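Local coordinates for diphosphomevalonate decarboxylase, putative (Trypanosoma brucei, PDB 2HKE), which probably catalyses the ATP-dependent decarboxylation of (R)-5-diphosphomevalonate to isopentenyl diphosphate in the mevalonate pathway of isoprenoid and sterol synthesis, at residues A110-S115 against C187-G192; A43-S48 against M358-P363. The protein carries 1 engineered substitution. All coordinates share one frame; numbering follows the deposited sequence.

From the N terminus the chain first reaches 43-48, a loop between strands 36-40 and 48-55 of the large N-terminal sheet, and then 110-115, which runs into helix 114-130. It next enters the C-terminal five-stranded sheet, where strand 183-189 carries it into 187-192, and strand 358-363 comes much later. Contact 1 therefore closes a loop of 71 intervening residues, nested inside the 309-residue loop that contact 2 closes. Each sets an N-terminal loop against the C-terminal sheet. The two receiving strands are antiparallel neighbours, probably hydrogen-bonded between Cys187 and Leu360 and between Val189 and Met358, so both contacts lean on one two-strand surface, their centres 11 Å apart.

Contact 1: A110-S115 against C187-G192; sequences AGMASS and CAVLKG
Ala110 and Met112 rest on Val189 and Cys187, setting the loop that leads into helix 114-130 against strand 183-189 of the C-terminal sheet. The sequence AGMASS, running into the N terminus of a helix, matches the glycine- and serine-rich phosphate-binding loop of the GHMP kinase superfamily, to which this decarboxylase belongs; a role in holding ATP phosphates is thus probable, as in relatives.

Apolar packing carries the contact. The two methyls of Val189 divide the work: CG1, anti to the backbone N (chi1 -178°), reaches the Ala110 end of the loop and lies 3.8 Å from Ala110 CB, whereas CG2 meets Met112 SD at 4.0 Å. The thioether chain of Met112 curls, with chi2 and chi3 at -50° and -79°, and this folding turns its sulfur and terminal methyl back to the strand. On the same side of the sheet, two residues along from Val189, Cys187 holds its SG 3.9 Å from Met112 CE. Phe299 and Leu360, from the flanking strands, also touch both Met112 and Cys187.

No hydrogen bond joins the two segments directly, but Asn297 bonds to both. It donates from ND2 to Ala110 O and accepts Leu190 N on OD1, so one amide links the loop to the residue that follows strand 183-189. Beyond Met112 the loop bends in an inverse gamma turn centred on Ala113, closed by a weak bond from Ser114 N to Met112 O. At the strand, the carbonyl oxygen of Ala110 lies 3.5 Å from Val189 CG1.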
loop_
_atom_site.group_PDB
_atom_site.type_symbol
_atom_site.label_atom_id
_atom_site.label_comp_id
_atom_site.label_asym_id
_atom_site.label_seq_id
_atom_site.Cartn_x
_atom_site.Cartn_y
_atom_site.Cartn_z
ATOM N N ALA A 110 4.967 5.644 12.119
ATOM C CA ALA A 110 4.771 4.238 11.846
ATOM C C ALA A 110 5.231 3.876 10.407
ATOM O O ALA A 110 5.482 2.697 10.083
ATOM C CB ALA A 110 3.310 3.868 12.089
ATOM N N GLY A 111 5.383 4.887 9.553
ATOM C CA GLY A 111 5.905 4.672 8.197
ATOM C C GLY A 111 4.935 3.933 7.289
ATOM O O GLY A 111 5.368 3.257 6.359
ATOM N N MET A 112 3.622 4.059 7.554
ATOM C CA MET A 112 2.605 3.467 6.688
ATOM C C MET A 112 2.591 4.212 5.358
ATOM O O MET A 112 2.897 5.422 5.302
ATOM C CB MET A 112 1.224 3.533 7.332
ATOM C CG MET A 112 1.129 2.922 8.731
ATOM S SD MET A 112 1.807 1.299 8.783
ATOM C CE MET A 112 0.436 0.341 8.070
ATOM N N ALA A 113 2.185 3.515 4.299
ATOM C CA ALA A 113 2.275 4.036 2.930
ATOM C C ALA A 113 1.103 4.957 2.671
ATOM O O ALA A 113 0.281 4.705 1.768
ATOM C CB ALA A 113 2.270 2.883 1.920
ATOM N N SER A 114 1.018 6.019 3.472
ATOM C CA SER A 114 -0.156 6.863 3.463
ATOM C C SER A 114 -0.176 7.811 2.258
ATOM O O SER A 114 -1.191 8.449 1.976
ATOM C CB SER A 114 -0.278 7.618 4.796
ATOM O OG SER A 114 0.837 8.465 5.019
ATOM N N SER A 115 0.929 7.909 1.531
ATOM C CA SER A 115 0.904 8.669 0.266
ATOM C C SER A 115 0.023 7.985 -0.784
ATOM O O SER A 115 -0.699 8.649 -1.543
ATOM C CB SER A 115 2.325 8.875 -0.272
ATOM O OG SER A 115 2.683 7.752 -1.056
ATOM N N CYS A 187 -0.109 -5.827 9.772
ATOM C CA CYS A 187 1.141 -5.092 9.648
ATOM C C CYS A 187 1.757 -4.997 11.063
ATOM O O CYS A 187 1.176 -4.394 11.955
ATOM C CB CYS A 187 0.918 -3.750 9.063
ATOM S SG CYS A 187 2.476 -2.880 8.773
ATOM N N ALA A 188 2.904 -5.634 11.233
ATOM C CA ALA A 188 3.720 -5.494 12.427
ATOM C C ALA A 188 4.678 -4.318 12.194
ATOM O O ALA A 188 5.646 -4.400 11.397
ATOM C CB ALA A 188 4.458 -6.796 12.733
ATOM N N VAL A 189 4.318 -3.185 12.779
ATOM C CA VAL A 189 5.091 -1.990 12.665
ATOM C C VAL A 189 6.358 -2.047 13.497
ATOM O O VAL A 189 6.308 -2.298 14.695
ATOM C CB VAL A 189 4.222 -0.745 12.959
ATOM C CG1 VAL A 189 4.998 0.515 12.798
ATOM C CG2 VAL A 189 3.010 -0.796 12.028
ATOM N N LEU A 190 7.480 -1.805 12.817
ATOM C CA LEU A 190 8.807 -1.834 13.390
ATOM C C LEU A 190 9.498 -0.477 13.265
ATOM O O LEU A 190 9.170 0.326 12.387
ATOM C CB LEU A 190 9.639 -2.944 12.747
ATOM C CG LEU A 190 9.067 -4.361 12.851
ATOM C CD1 LEU A 190 9.720 -5.345 11.869
ATOM C CD2 LEU A 190 9.160 -4.834 14.304
ATOM N N LYS A 191 10.494 -0.229 14.118
ATOM C CA LYS A 191 11.229 1.023 14.023
ATOM C C LYS A 191 11.996 1.001 12.720
ATOM O O LYS A 191 12.504 -0.030 12.311
ATOM C CB LYS A 191 12.109 1.258 15.242
ATOM C CG LYS A 191 11.321 1.662 16.475
ATOM C CD LYS A 191 12.205 1.866 17.719
ATOM C CE LYS A 191 11.428 1.641 19.047
ATOM N NZ LYS A 191 12.384 1.578 20.227
ATOM N N GLY A 192 12.089 2.140 12.052
ATOM C CA GLY A 192 12.743 2.211 10.779
ATOM C C GLY A 192 14.254 2.153 10.887
ATOM O O GLY A 192 14.848 2.335 11.968
#

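Contact 2: A43-S48 against M358-P363; sequences ASPFRS and MLLQSP. With SO4 (sulfate ion), chain E.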
loop_
_atom_site.group_PDB
_atom_site.type_symbol
_atom_site.label_atom_id
_atom_site.label_comp_id
_atom_site.label_asym_id
_atom_site.label_seq_id
_atom_site.Cartn_x
_atom_site.Cartn_y
_atom_site.Cartn_z
ATOM N N ALA A 43 -10.291 0.675 5.262
ATOM C CA ALA A 43 -10.116 2.069 5.629
ATOM C C ALA A 43 -10.426 2.289 7.112
ATOM O O ALA A 43 -10.547 3.419 7.537
ATOM C CB ALA A 43 -11.019 2.971 4.765
ATOM N N SER A 44 -10.603 1.225 7.879
ATOM C CA SER A 44 -10.751 1.402 9.317
ATOM C C SER A 44 -9.800 0.447 10.038
ATOM O O SER A 44 -9.724 -0.733 9.690
ATOM C CB SER A 44 -12.219 1.222 9.743
ATOM O OG SER A 44 -12.447 -0.045 10.348
ATOM N N PRO A 45 -9.099 0.939 11.062
ATOM C CA PRO A 45 -9.282 2.270 11.652
ATOM C C PRO A 45 -8.585 3.417 10.943
ATOM O O PRO A 45 -9.006 4.551 11.135
ATOM C CB PRO A 45 -8.723 2.103 13.074
ATOM C CG PRO A 45 -7.646 1.014 12.895
ATOM C CD PRO A 45 -8.091 0.135 11.789
ATOM N N PHE A 46 -7.557 3.128 10.120
ATOM C CA PHE A 46 -6.719 4.166 9.519
ATOM C C PHE A 46 -6.985 4.348 8.015
ATOM O O PHE A 46 -7.103 3.370 7.275
ATOM C CB PHE A 46 -5.235 3.862 9.727
ATOM C CG PHE A 46 -4.871 3.599 11.171
ATOM C CD1 PHE A 46 -5.263 4.474 12.164
ATOM C CD2 PHE A 46 -4.193 2.449 11.526
ATOM C CE1 PHE A 46 -4.956 4.210 13.497
ATOM C CE2 PHE A 46 -3.880 2.192 12.835
ATOM C CZ PHE A 46 -4.232 3.064 13.807
ATOM N N ARG A 47 -6.989 5.609 7.597
ATOM C CA ARG A 47 -7.296 5.982 6.215
ATOM C C ARG A 47 -6.810 7.402 5.936
ATOM O O ARG A 47 -6.482 8.164 6.876
ATOM C CB ARG A 47 -8.801 5.847 5.945
ATOM C CG ARG A 47 -9.684 6.956 6.526
ATOM C CD ARG A 47 -9.700 7.016 8.051
ATOM N NE ARG A 47 -10.382 8.222 8.577
ATOM C CZ ARG A 47 -9.855 9.453 8.696
ATOM N NH1 ARG A 47 -8.623 9.745 8.298
ATOM N NH2 ARG A 47 -10.599 10.430 9.201
ATOM N N SER A 48 -6.766 7.779 4.653
ATOM C CA SER A 48 -6.603 9.174 4.282
ATOM C C SER A 48 -7.951 9.735 3.886
ATOM O O SER A 48 -8.817 9.029 3.390
ATOM C CB SER A 48 -5.625 9.418 3.144
ATOM O OG SER A 48 -4.395 8.808 3.424
ATOM N N MET A 358 3.218 -1.250 16.746
ATOM C CA MET A 358 1.797 -1.515 16.737
ATOM C C MET A 358 1.589 -2.722 15.868
ATOM O O MET A 358 2.471 -3.098 15.109
ATOM C CB MET A 358 0.994 -0.343 16.165
ATOM C CG MET A 358 0.742 -0.389 14.693
ATOM S SD MET A 358 -0.372 0.957 14.206
ATOM C CE MET A 358 0.831 2.151 14.573
ATOM N N LEU A 359 0.428 -3.322 16.004
ATOM C CA LEU A 359 0.020 -4.448 15.163
ATOM C C LEU A 359 -1.361 -4.191 14.608
ATOM O O LEU A 359 -2.330 -4.134 15.371
ATOM C CB LEU A 359 -0.007 -5.746 15.961
ATOM C CG LEU A 359 -0.395 -7.004 15.192
ATOM C CD1 LEU A 359 0.629 -7.303 14.098
ATOM C CD2 LEU A 359 -0.523 -8.194 16.130
ATOM N N LEU A 360 -1.424 -4.028 13.286
ATOM C CA LEU A 360 -2.651 -3.677 12.573
ATOM C C LEU A 360 -3.226 -4.952 12.029
ATOM O O LEU A 360 -2.463 -5.789 11.620
ATOM C CB LEU A 360 -2.306 -2.772 11.396
ATOM C CG LEU A 360 -3.395 -2.288 10.463
ATOM C CD1 LEU A 360 -4.567 -1.566 11.234
ATOM C CD2 LEU A 360 -2.777 -1.396 9.418
ATOM N N GLN A 361 -4.540 -5.128 12.086
ATOM C CA GLN A 361 -5.189 -6.215 11.350
ATOM C C GLN A 361 -6.273 -5.653 10.470
ATOM O O GLN A 361 -6.985 -4.753 10.871
ATOM C CB GLN A 361 -5.697 -7.311 12.295
ATOM C CG GLN A 361 -6.589 -8.406 11.648
ATOM C CD GLN A 361 -8.030 -7.990 11.493
ATOM O OE1 GLN A 361 -8.540 -7.226 12.296
ATOM N NE2 GLN A 361 -8.717 -8.525 10.461
ATOM N N SER A 362 -6.370 -6.188 9.253
ATOM C CA SER A 362 -7.414 -5.808 8.308
ATOM C C SER A 362 -7.877 -7.002 7.505
ATOM O O SER A 362 -7.095 -7.892 7.185
ATOM C CB SER A 362 -6.885 -4.699 7.376
ATOM O OG SER A 362 -7.718 -4.444 6.261
ATOM N N PRO A 363 -9.183 -7.062 7.176
ATOM C CA PRO A 363 -9.638 -7.948 6.103
ATOM C C PRO A 363 -9.280 -7.313 4.755
ATOM O O PRO A 363 -8.707 -6.216 4.714
ATOM C CB PRO A 363 -11.156 -7.939 6.305
ATOM C CG PRO A 363 -11.418 -6.573 6.658
ATOM C CD PRO A 363 -10.288 -6.204 7.647
HETATM S S SO4 E . -13.619 -1.060 4.368
HETATM O O1 SO4 E . -12.796 0.100 4.024
HETATM O O2 SO4 E . -13.547 -1.228 5.824
HETATM O O3 SO4 E . -15.012 -0.709 4.035
HETATM O O4 SO4 E . -13.246 -2.376 3.827
HETATM O O HOH W 1 -8.486 -2.958 9.463
#
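The loop joining strands 36-40 and 48-55 of the N-terminal sheet lays Pro45 and Phe46 against Leu360 and Met358 of strand 358-363, which belongs to the C-terminal sheet. One part of the packing is a Met-aromatic contact. Met358 SD lies 4.0 Å from Phe46 CE2 and 5.1 Å from the ring centroid, approaching obliquely at 64° to the ring normal. Leu360 supplies the rest of the apolar contact: with CG anti to the backbone N, its branch extends to the loop, and CD1 touches both loop residues, 4.0 Å from Pro45 CD and also 4.0 Å from Phe46 CD2.

A cis peptide bond precedes Pro45, and the proline ring lies over its aromatic neighbour, placing Pro45 CG 3.8 Å above the centre of one face of Phe46. On the neighbouring strand 325-327, Phe326 meets the Phe46 ring with planes at about 50°, so loop residues and two adjacent strands build one apolar seam that joins the N-terminal loop to the C-terminal sheet of this GHMP-type fold.

A water bridges the two backbones, donating to Ser44 O at 2.6 Å and to Gln361 O at 2.7 Å, while Ser362 OG bonds to Pro363 O on a carbonyl lone pair and to Ser42 N. Ala43 N gives a nearly straight bond (171°) to O1 of a sulfate ion, probably from the crystallisation liquor, which Ser42 OG and Cys366 N also hold.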